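Local coordinates for uncharacterized protein MJ0764 (Methanocaldococcus jannaschii, PDB 2B8M) that is of unknown function but adopts the double-stranded beta-helix fold of the RmlC-like cupin family, at residues 40-45 and 81-86; 48-53 and 75-80; 56-61 and 94-99. One frame throughout, in Å; residues are numbered along the deposited sequence.

How the contacts relate
Contacts 1 and 2 are antiparallel strand pairs, one in each of the two sheets of the cupin barrel; contact 3 spans from one sheet to the other. Contact 1 (40-45 with 81-86) is the most exposed, so aromatic faces, lysine stems, waters and bound small molecules mix along it. Contact 2 (48-53 with 75-80) is buried, with aliphatic residues on its inner face and aromatic rings at the dimer interface. Contact 3 (56-61 with 94-99) is wholly apolar where the sheets meet and has no hydrogen bond across it. Strand 57-62 neighbours the 83-87 strand of contact 1, and 93-100 neighbours the 49-55 strand of contact 2, tying all three together.

Contact 1. Residues 40-45 and 81-86; sequences MPKHYS and NVKMLI. With EDO (1,2-ethanediol), chain H; SO4 (sulfate ion), chain C.
The imidazole of His43 has Met84 CG over one face, 4.1 Å from the ring centroid, while the ring edge is occupied in plane by the Pro41 carbonyl carbon and a 1,2-ethanediol. One residue along the same strand, the phenol ring of Tyr44 lies with one face over Lys83 CB, at 3.8 Å from the centroid, and has Asn81 O at its edge. The two strands form an antiparallel ladder on the rim of the cupin barrel, and the His-Tyr-Ser run fits the place of the HxH element of the first cupin motif, with Ser45 probably where the second histidine would be.

Selenomethionine Met84 and His43 both have CG set between the backbone N and the carbonyl carbon (chi1 57° and 69°), which makes the two side chains run side by side toward the barrel interior. The ring's rotation is fixed at both nitrogens: ND1 donates to Pro41 O at 2.9 Å, nearly in the ring plane, and NE2 pairs with ethanediol O2, also at 2.9 Å. The diol, probably from the crystallisation liquor, touches Met84 SE as well. On the other side of the sheet, which carries Tyr44 and Lys83, the Lys83 stem crosses the Tyr44 ring until its CD and CE meet OH. Lys42 turns its amine to a sulfate, though that bond is too short to be trusted.

Backbone bonds join Met40 N to Ile86 O and pair His43 with Met84 in both directions. At the Ser45 end, where Ser45 N still bonds Val82 O and Asn81 N bonds Ser45 O, Ser45 OG bonds with Pro79 O and accepts Val82 N at 3.0 Å.

Contact 2. Residues 48-53 and 75-80; sequences YVHLII and IVYVPF
Tyr48 and Phe80 fit like a plate over a knob: Phe80 CB sits beneath the centre of the Tyr48 ring, 3.6 Å from its centroid and close to the normal. The Phe80 ring itself swings off, leaving the two rings oblique, with planes at 43°. Tyr77 lies at the edge of the Tyr48 ring, its OH coming within 3.3 Å of Tyr48 CD1. Tyr77 can reach that far because its CG lies anti to the backbone N (chi1 168°), which lays the ring alongside Tyr48, pointing the same way. Its CD1 then lies over one face of the His50 ring, 3.4 Å from His50 NE2, with Tyr77 CB beside the NE2 and CD2 rim; these two rings are also oblique to each other.

Next along this face, Ile75 lodges its CG2 against His50 CB and sets its CG1 beside Ile52 CG1, at 4.1 Å. The reverse face is aliphatic and smoother. Val49 meets Val78 CB to CB, and Leu51 abuts Val76 and reaches along to Val78, with CD1 4.3 Å from Val78 CG2. Val76 and Val78 press on to Leu60 and Leu62 of the facing sheet.

Between these two layers the backbones pair in both directions at Val49 with Val78 and at Leu51 with Val76. The outer face meets the second subunit: Tyr48 stacks on His26 of that chain, and Ile75 and Tyr77 pair with one of its strands. A pair of antiparallel strands with an aliphatic inner face and a sheet continued into the partner subunit is a design familiar from dimers of the double-stranded beta-helix, the cupin barrel.

Contact 3. Residues 56-61 and 94-99; sequences GEMTLT and LEFFVV
The carboxylate of Glu57, whose backbone lies against Leu94, is gripped on both oxygens: OE1 forms a salt bridge with Lys71 and OE2 takes a hydrogen bond from Asn90 ND2. That polar hold lies on the outer side of strand 57-62; toward strand 94-99 the contact is entirely apolar. Leu94 slips both methyls beneath the chain there, CD1 lying 3.8 Å from Glu57 C and CD2 3.7 Å from Met58 CA. The same two methyls both rest against Met58 CB, from one side. Gly56, with its positive phi, brings its CA within 4.3 Å of Leu94 CA.

Selenomethionine Met58 does the bridging. Its CG is anti to the backbone N (chi1 172°) and the chain stays extended until a bend at chi3, which drops the terminal methyl onto Phe96. CE sits over the ring centre, 3.5 Å from the centroid and 10° off the normal, at comparable distances from all six ring carbons. SE lies above it on the same normal at 5.4 Å, a Met-aromatic contact that the methyl meets first. The two side chains cross at about a right angle. Phe96 also packs on Ile32 and Ile86, while Met58 leans on Leu51 and Ile86. Replacing Phe96 with an alanine would probably open a gap under the Met58 methyl, leaving that end free to swing and stripping Ile32 and Ile86 of their aromatic neighbour.

The strands themselves do not pair: their axes are inclined at 71° and approach no closer than 6.9 Å. Leucine, methionine and phenylalanine side chains interdigitating between two facing sheets make up the hydrophobic interior of a cupin beta-sandwich, the double-stranded beta-helix.

Contact 1. Residues 40-45 and 81-86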
loop_
_atom_site.group_PDB
_atom_site.type_symbol
_atom_site.label_atom_id
_atom_site.label_comp_id
_atom_site.label_asym_id
_atom_site.label_seq_id
_atom_site.Cartn_x
_atom_site.Cartn_y
_atom_site.Cartn_z
HETATM N N MSE A 40 10.107 15.526 0.926
HETATM C CA MSE A 40 9.931 15.118 2.324
HETATM C C MSE A 40 11.204 15.367 3.159
HETATM O O MSE A 40 12.297 15.527 2.627
HETATM C CB MSE A 40 9.557 13.638 2.406
HETATM C CG MSE A 40 8.316 13.251 1.643
HETATM SE SE MSE A 40 6.747 14.072 2.409
HETATM C CE MSE A 40 6.641 13.044 4.105
ATOM N N PRO A 41 11.064 15.374 4.498
ATOM C CA PRO A 41 12.252 15.572 5.336
ATOM C C PRO A 41 13.271 14.464 5.152
ATOM O O PRO A 41 12.887 13.300 4.970
ATOM C CB PRO A 41 11.672 15.552 6.764
ATOM C CG PRO A 41 10.272 16.022 6.567
ATOM C CD PRO A 41 9.864 15.269 5.326
ATOM N N LYS A 42 14.546 14.820 5.201
ATOM C CA LYS A 42 15.601 13.814 5.242
ATOM C C LYS A 42 15.623 13.167 6.616
ATOM O O LYS A 42 15.549 13.847 7.637
ATOM C CB LYS A 42 16.973 14.407 4.936
ATOM C CG LYS A 42 18.070 13.354 4.860
ATOM C CD LYS A 42 19.405 13.935 4.492
ATOM C CE LYS A 42 19.462 14.245 3.033
ATOM N NZ LYS A 42 20.882 14.402 2.592
ATOM N N HIS A 43 15.723 11.849 6.640
ATOM C CA HIS A 43 15.639 11.111 7.897
ATOM C C HIS A 43 16.085 9.683 7.682
ATOM O O HIS A 43 16.208 9.232 6.561
ATOM C CB HIS A 43 14.195 11.116 8.449
ATOM C CG HIS A 43 13.227 10.321 7.636
ATOM N ND1 HIS A 43 12.755 10.758 6.417
ATOM C CD2 HIS A 43 12.659 9.107 7.847
ATOM C CE1 HIS A 43 11.920 9.858 5.925
ATOM N NE2 HIS A 43 11.842 8.849 6.772
ATOM N N TYR A 44 16.309 8.979 8.777
ATOM C CA TYR A 44 16.608 7.534 8.744
ATOM C C TYR A 44 15.310 6.799 8.953
ATOM O O TYR A 44 14.527 7.133 9.872
ATOM C CB TYR A 44 17.553 7.161 9.868
ATOM C CG TYR A 44 18.962 7.610 9.624
ATOM C CD1 TYR A 44 19.308 8.964 9.725
ATOM C CD2 TYR A 44 19.936 6.705 9.227
ATOM C CE1 TYR A 44 20.606 9.391 9.463
ATOM C CE2 TYR A 44 21.232 7.110 8.972
ATOM C CZ TYR A 44 21.573 8.452 9.108
ATOM O OH TYR A 44 22.867 8.839 8.846
ATOM N N SER A 45 15.072 5.780 8.135
ATOM C CA SER A 45 13.841 5.015 8.253
ATOM C C SER A 45 13.744 4.438 9.634
ATOM O O SER A 45 14.738 3.930 10.145
ATOM C CB SER A 45 13.813 3.865 7.256
ATOM O OG SER A 45 15.043 3.170 7.308
ATOM N N ASN A 81 16.626 1.768 9.253
ATOM C CA ASN A 81 17.797 2.486 9.675
ATOM C C ASN A 81 18.666 2.931 8.531
ATOM O O ASN A 81 19.893 2.869 8.621
ATOM C CB ASN A 81 18.610 1.639 10.662
ATOM C CG ASN A 81 18.464 2.117 12.061
ATOM O OD1 ASN A 81 18.267 3.305 12.304
ATOM N ND2 ASN A 81 18.575 1.192 13.016
ATOM N N VAL A 82 18.026 3.425 7.489
ATOM C CA VAL A 82 18.686 3.895 6.283
ATOM C C VAL A 82 18.323 5.384 6.069
ATOM O O VAL A 82 17.125 5.759 6.103
ATOM C CB VAL A 82 18.236 3.054 5.048
ATOM C CG1 VAL A 82 18.704 3.668 3.732
ATOM C CG2 VAL A 82 18.743 1.630 5.136
ATOM N N LYS A 83 19.329 6.208 5.801
ATOM C CA LYS A 83 19.123 7.621 5.525
ATOM C C LYS A 83 18.517 7.792 4.158
ATOM O O LYS A 83 19.079 7.289 3.154
ATOM C CB LYS A 83 20.427 8.384 5.577
ATOM C CG LYS A 83 20.251 9.871 5.456
ATOM C CD LYS A 83 21.451 10.635 5.980
ATOM C CE LYS A 83 22.758 10.200 5.356
ATOM N NZ LYS A 83 23.897 11.022 5.779
HETATM N N MSE A 84 17.368 8.450 4.126
HETATM C CA MSE A 84 16.646 8.637 2.884
HETATM C C MSE A 84 16.111 10.037 2.668
HETATM O O MSE A 84 15.825 10.804 3.611
HETATM C CB MSE A 84 15.452 7.695 2.794
HETATM C CG MSE A 84 14.486 7.847 3.951
HETATM SE SE MSE A 84 13.119 6.438 3.988
HETATM C CE MSE A 84 12.312 6.842 2.367
ATOM N N LEU A 85 16.015 10.364 1.394
ATOM C CA LEU A 85 15.337 11.573 0.956
ATOM C C LEU A 85 14.472 11.277 -0.267
ATOM O O LEU A 85 14.960 10.665 -1.241
ATOM C CB LEU A 85 16.352 12.597 0.553
ATOM C CG LEU A 85 15.813 13.897 -0.019
ATOM C CD1 LEU A 85 14.976 14.572 1.025
ATOM C CD2 LEU A 85 16.921 14.746 -0.541
ATOM N N ILE A 86 13.210 11.711 -0.182
ATOM C CA ILE A 86 12.260 11.618 -1.263
ATOM C C ILE A 86 11.967 12.980 -1.796
ATOM O O ILE A 86 11.472 13.848 -1.072
ATOM C CB ILE A 86 10.934 10.979 -0.790
ATOM C CG1 ILE A 86 11.154 9.508 -0.402
ATOM C CG2 ILE A 86 9.852 11.046 -1.843
ATOM C CD1 ILE A 86 9.944 8.908 0.313
HETATM C C1 EDO H . 8.506 7.102 4.321
HETATM O O1 EDO H . 8.333 8.442 3.883
HETATM C C2 EDO H . 9.859 6.898 4.970
HETATM O O2 EDO H . 9.759 6.878 6.391
HETATM S S SO4 C . 22.372 17.430 3.482
HETATM O O1 SO4 C . 23.385 16.374 3.448
HETATM O O2 SO4 C . 22.567 18.314 2.305
HETATM O O3 SO4 C . 21.064 16.767 3.381
HETATM O O4 SO4 C . 22.514 18.253 4.705
HETATM O O HOH W 1 12.431 11.715 2.700
HETATM O O HOH W 2 23.119 14.189 5.176
HETATM O O HOH W 3 15.765 4.435 12.892
#

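Contact 2. Residues 48-53 and 75-80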
loop_
_atom_site.group_PDB
_atom_site.type_symbol
_atom_site.label_atom_id
_atom_site.label_comp_id
_atom_site.label_asym_id
_atom_site.label_seq_id
_atom_site.Cartn_x
_atom_site.Cartn_y
_atom_site.Cartn_z
ATOM N N TYR A 48 11.002 -0.949 8.518
ATOM C CA TYR A 48 11.168 -1.452 7.173
ATOM C C TYR A 48 10.086 -0.822 6.295
ATOM O O TYR A 48 8.888 -0.842 6.626
ATOM C CB TYR A 48 11.099 -2.987 7.154
ATOM C CG TYR A 48 12.197 -3.601 7.922
ATOM C CD1 TYR A 48 13.424 -3.869 7.329
ATOM C CD2 TYR A 48 12.040 -3.856 9.280
ATOM C CE1 TYR A 48 14.446 -4.427 8.086
ATOM C CE2 TYR A 48 13.045 -4.380 10.022
ATOM C CZ TYR A 48 14.260 -4.668 9.416
ATOM O OH TYR A 48 15.310 -5.187 10.185
ATOM N N VAL A 49 10.513 -0.242 5.173
ATOM C CA VAL A 49 9.649 0.649 4.355
ATOM C C VAL A 49 9.437 0.105 2.966
ATOM O O VAL A 49 10.374 -0.361 2.322
ATOM C CB VAL A 49 10.264 2.061 4.231
ATOM C CG1 VAL A 49 9.446 2.997 3.282
ATOM C CG2 VAL A 49 10.439 2.678 5.600
ATOM N N HIS A 50 8.195 0.201 2.511
ATOM C CA HIS A 50 7.848 0.052 1.105
ATOM C C HIS A 50 7.042 1.233 0.600
ATOM O O HIS A 50 6.070 1.650 1.227
ATOM C CB HIS A 50 7.088 -1.245 0.817
ATOM C CG HIS A 50 7.896 -2.474 1.013
ATOM N ND1 HIS A 50 8.063 -3.050 2.253
ATOM C CD2 HIS A 50 8.627 -3.219 0.144
ATOM C CE1 HIS A 50 8.826 -4.128 2.126
ATOM N NE2 HIS A 50 9.217 -4.223 0.872
ATOM N N LEU A 51 7.502 1.754 -0.523
ATOM C CA LEU A 51 6.990 2.946 -1.161
ATOM C C LEU A 51 6.235 2.457 -2.390
ATOM O O LEU A 51 6.823 1.899 -3.298
ATOM C CB LEU A 51 8.163 3.875 -1.577
ATOM C CG LEU A 51 9.048 4.299 -0.406
ATOM C CD1 LEU A 51 10.238 5.087 -0.933
ATOM C CD2 LEU A 51 8.246 5.095 0.596
ATOM N N ILE A 52 4.919 2.651 -2.413
ATOM C CA ILE A 52 4.102 2.180 -3.527
ATOM C C ILE A 52 3.753 3.378 -4.404
ATOM O O ILE A 52 2.923 4.222 -4.047
ATOM C CB ILE A 52 2.805 1.472 -3.022
ATOM C CG1 ILE A 52 3.117 0.293 -2.089
ATOM C CG2 ILE A 52 2.001 1.034 -4.230
ATOM C CD1 ILE A 52 1.920 -0.235 -1.321
ATOM N N ILE A 53 4.391 3.465 -5.552
ATOM C CA ILE A 53 4.267 4.684 -6.368
ATOM C C ILE A 53 3.126 4.548 -7.350
ATOM O O ILE A 53 3.164 3.674 -8.228
ATOM C CB ILE A 53 5.565 4.974 -7.086
ATOM C CG1 ILE A 53 6.713 5.011 -6.065
ATOM C CG2 ILE A 53 5.480 6.301 -7.851
ATOM C CD1 ILE A 53 8.007 5.295 -6.652
ATOM N N ILE A 75 7.197 -0.524 -6.662
ATOM C CA ILE A 75 7.203 -0.573 -5.225
ATOM C C ILE A 75 8.656 -0.665 -4.852
ATOM O O ILE A 75 9.370 -1.533 -5.356
ATOM C CB ILE A 75 6.450 -1.790 -4.684
ATOM C CG1 ILE A 75 5.008 -1.770 -5.134
ATOM C CG2 ILE A 75 6.617 -1.895 -3.159
ATOM C CD1 ILE A 75 4.247 -2.994 -4.688
ATOM N N VAL A 76 9.089 0.262 -4.012
ATOM C CA VAL A 76 10.491 0.344 -3.629
ATOM C C VAL A 76 10.642 0.050 -2.144
ATOM O O VAL A 76 10.046 0.731 -1.296
ATOM C CB VAL A 76 11.101 1.722 -3.953
ATOM C CG1 VAL A 76 12.605 1.743 -3.537
ATOM C CG2 VAL A 76 10.928 2.102 -5.397
ATOM N N TYR A 77 11.461 -0.948 -1.828
ATOM C CA TYR A 77 11.805 -1.314 -0.459
ATOM C C TYR A 77 12.990 -0.504 0.026
ATOM O O TYR A 77 14.019 -0.454 -0.655
ATOM C CB TYR A 77 12.207 -2.778 -0.397
ATOM C CG TYR A 77 12.859 -3.209 0.894
ATOM C CD1 TYR A 77 12.191 -3.119 2.104
ATOM C CD2 TYR A 77 14.150 -3.720 0.890
ATOM C CE1 TYR A 77 12.801 -3.560 3.278
ATOM C CE2 TYR A 77 14.761 -4.162 2.045
ATOM C CZ TYR A 77 14.085 -4.088 3.233
ATOM O OH TYR A 77 14.741 -4.512 4.369
ATOM N N VAL A 78 12.856 0.107 1.196
ATOM C CA VAL A 78 14.000 0.753 1.872
ATOM C C VAL A 78 14.129 0.062 3.225
ATOM O O VAL A 78 13.187 0.028 3.987
ATOM C CB VAL A 78 13.825 2.274 2.119
ATOM C CG1 VAL A 78 15.068 2.840 2.790
ATOM C CG2 VAL A 78 13.528 2.998 0.831
ATOM N N PRO A 79 15.297 -0.494 3.518
ATOM C CA PRO A 79 15.480 -1.112 4.813
ATOM C C PRO A 79 15.361 -0.124 5.979
ATOM O O PRO A 79 15.562 1.082 5.822
ATOM C CB PRO A 79 16.907 -1.703 4.722
ATOM C CG PRO A 79 17.232 -1.730 3.267
ATOM C CD PRO A 79 16.484 -0.620 2.655
ATOM N N PHE A 80 15.111 -0.693 7.149
ATOM C CA PHE A 80 15.242 -0.040 8.436
ATOM C C PHE A 80 16.637 0.567 8.664
ATOM O O PHE A 80 17.671 -0.037 8.338
ATOM C CB PHE A 80 14.872 -1.075 9.504
ATOM C CG PHE A 80 15.120 -0.650 10.902
ATOM C CD1 PHE A 80 14.456 0.439 11.443
ATOM C CD2 PHE A 80 16.020 -1.338 11.689
ATOM C CE1 PHE A 80 14.676 0.821 12.746
ATOM C CE2 PHE A 80 16.253 -0.960 13.004
ATOM C CZ PHE A 80 15.569 0.134 13.532
#

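Contact 3. Residues 56-61 and 94-99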
loop_
_atom_site.group_PDB
_atom_site.type_symbol
_atom_site.label_atom_id
_atom_site.label_comp_id
_atom_site.label_asym_id
_atom_site.label_seq_id
_atom_site.Cartn_x
_atom_site.Cartn_y
_atom_site.Cartn_z
ATOM N N GLY A 56 3.423 9.671 -11.205
ATOM C CA GLY A 56 4.600 10.494 -11.307
ATOM C C GLY A 56 5.909 9.743 -11.102
ATOM O O GLY A 56 5.999 8.530 -11.316
ATOM N N GLU A 57 6.925 10.493 -10.702
ATOM C CA GLU A 57 8.278 9.993 -10.609
ATOM C C GLU A 57 8.915 10.502 -9.332
ATOM O O GLU A 57 8.874 11.705 -9.040
ATOM C CB GLU A 57 9.078 10.476 -11.813
ATOM C CG GLU A 57 10.540 9.999 -11.853
ATOM C CD GLU A 57 11.216 10.367 -13.165
ATOM O OE1 GLU A 57 10.520 10.366 -14.205
ATOM O OE2 GLU A 57 12.422 10.676 -13.153
HETATM N N MSE A 58 9.506 9.568 -8.583
HETATM C CA MSE A 58 10.167 9.859 -7.338
HETATM C C MSE A 58 11.652 9.858 -7.564
HETATM O O MSE A 58 12.150 9.001 -8.254
HETATM C CB MSE A 58 9.849 8.754 -6.327
HETATM C CG MSE A 58 10.644 8.870 -5.052
HETATM SE SE MSE A 58 10.303 7.355 -3.878
HETATM C CE MSE A 58 8.326 7.707 -3.537
ATOM N N THR A 59 12.349 10.809 -6.949
ATOM C CA THR A 59 13.787 10.799 -6.880
ATOM C C THR A 59 14.123 10.455 -5.436
ATOM O O THR A 59 13.802 11.199 -4.494
ATOM C CB THR A 59 14.358 12.156 -7.338
ATOM O OG1 THR A 59 13.974 12.384 -8.685
ATOM C CG2 THR A 59 15.865 12.166 -7.280
ATOM N N LEU A 60 14.760 9.303 -5.272
ATOM C CA LEU A 60 15.059 8.717 -3.974
ATOM C C LEU A 60 16.572 8.646 -3.785
ATOM O O LEU A 60 17.280 8.039 -4.561
ATOM C CB LEU A 60 14.492 7.296 -3.933
ATOM C CG LEU A 60 14.720 6.565 -2.617
ATOM C CD1 LEU A 60 13.958 7.238 -1.497
ATOM C CD2 LEU A 60 14.301 5.103 -2.751
ATOM N N THR A 61 17.087 9.344 -2.786
ATOM C CA THR A 61 18.488 9.292 -2.451
ATOM C C THR A 61 18.637 8.576 -1.123
ATOM O O THR A 61 18.094 9.014 -0.106
ATOM C CB THR A 61 19.143 10.707 -2.393
ATOM O OG1 THR A 61 18.808 11.439 -3.592
ATOM C CG2 THR A 61 20.623 10.584 -2.335
ATOM N N LEU A 94 3.662 13.620 -7.831
ATOM C CA LEU A 94 4.127 12.319 -7.394
ATOM C C LEU A 94 3.211 11.919 -6.285
ATOM O O LEU A 94 3.034 12.698 -5.347
ATOM C CB LEU A 94 5.515 12.403 -6.788
ATOM C CG LEU A 94 6.147 11.272 -5.949
ATOM C CD1 LEU A 94 6.256 9.961 -6.728
ATOM C CD2 LEU A 94 7.487 11.666 -5.517
ATOM N N GLU A 95 2.655 10.728 -6.408
ATOM C CA GLU A 95 1.737 10.171 -5.442
ATOM C C GLU A 95 2.191 8.765 -5.065
ATOM O O GLU A 95 2.398 7.922 -5.936
ATOM C CB GLU A 95 0.306 10.154 -6.003
ATOM C CG GLU A 95 -0.693 9.777 -4.960
ATOM C CD GLU A 95 -2.121 9.805 -5.446
ATOM O OE1 GLU A 95 -2.330 10.140 -6.627
ATOM O OE2 GLU A 95 -3.037 9.477 -4.651
ATOM N N PHE A 96 2.324 8.512 -3.765
ATOM C CA PHE A 96 2.740 7.183 -3.273
ATOM C C PHE A 96 2.105 6.854 -1.933
ATOM O O PHE A 96 1.658 7.757 -1.212
ATOM C CB PHE A 96 4.260 7.008 -3.242
ATOM C CG PHE A 96 4.972 8.004 -2.430
ATOM C CD1 PHE A 96 5.160 9.282 -2.902
ATOM C CD2 PHE A 96 5.470 7.680 -1.183
ATOM C CE1 PHE A 96 5.850 10.236 -2.128
ATOM C CE2 PHE A 96 6.132 8.600 -0.404
ATOM C CZ PHE A 96 6.312 9.895 -0.867
ATOM N N PHE A 97 2.067 5.568 -1.621
ATOM C CA PHE A 97 1.815 5.105 -0.277
ATOM C C PHE A 97 3.092 4.647 0.372
ATOM O O PHE A 97 3.978 4.127 -0.295
ATOM C CB PHE A 97 0.793 3.973 -0.251
ATOM C CG PHE A 97 -0.544 4.395 -0.782
ATOM C CD1 PHE A 97 -0.825 4.329 -2.145
ATOM C CD2 PHE A 97 -1.509 4.895 0.084
ATOM C CE1 PHE A 97 -2.042 4.764 -2.600
ATOM C CE2 PHE A 97 -2.733 5.303 -0.380
ATOM C CZ PHE A 97 -2.996 5.250 -1.708
ATOM N N VAL A 98 3.138 4.821 1.684
ATOM C CA VAL A 98 4.243 4.376 2.499
ATOM C C VAL A 98 3.689 3.301 3.414
ATOM O O VAL A 98 2.725 3.547 4.112
ATOM C CB VAL A 98 4.802 5.507 3.368
ATOM C CG1 VAL A 98 5.906 5.022 4.237
ATOM C CG2 VAL A 98 5.302 6.663 2.510
ATOM N N VAL A 99 4.289 2.107 3.365
ATOM C CA VAL A 99 3.881 0.998 4.197
ATOM C C VAL A 99 5.059 0.685 5.099
ATOM O O VAL A 99 6.185 0.494 4.645
ATOM C CB VAL A 99 3.521 -0.242 3.356
ATOM C CG1 VAL A 99 3.296 -1.461 4.263
ATOM C CG2 VAL A 99 2.352 0.042 2.443
#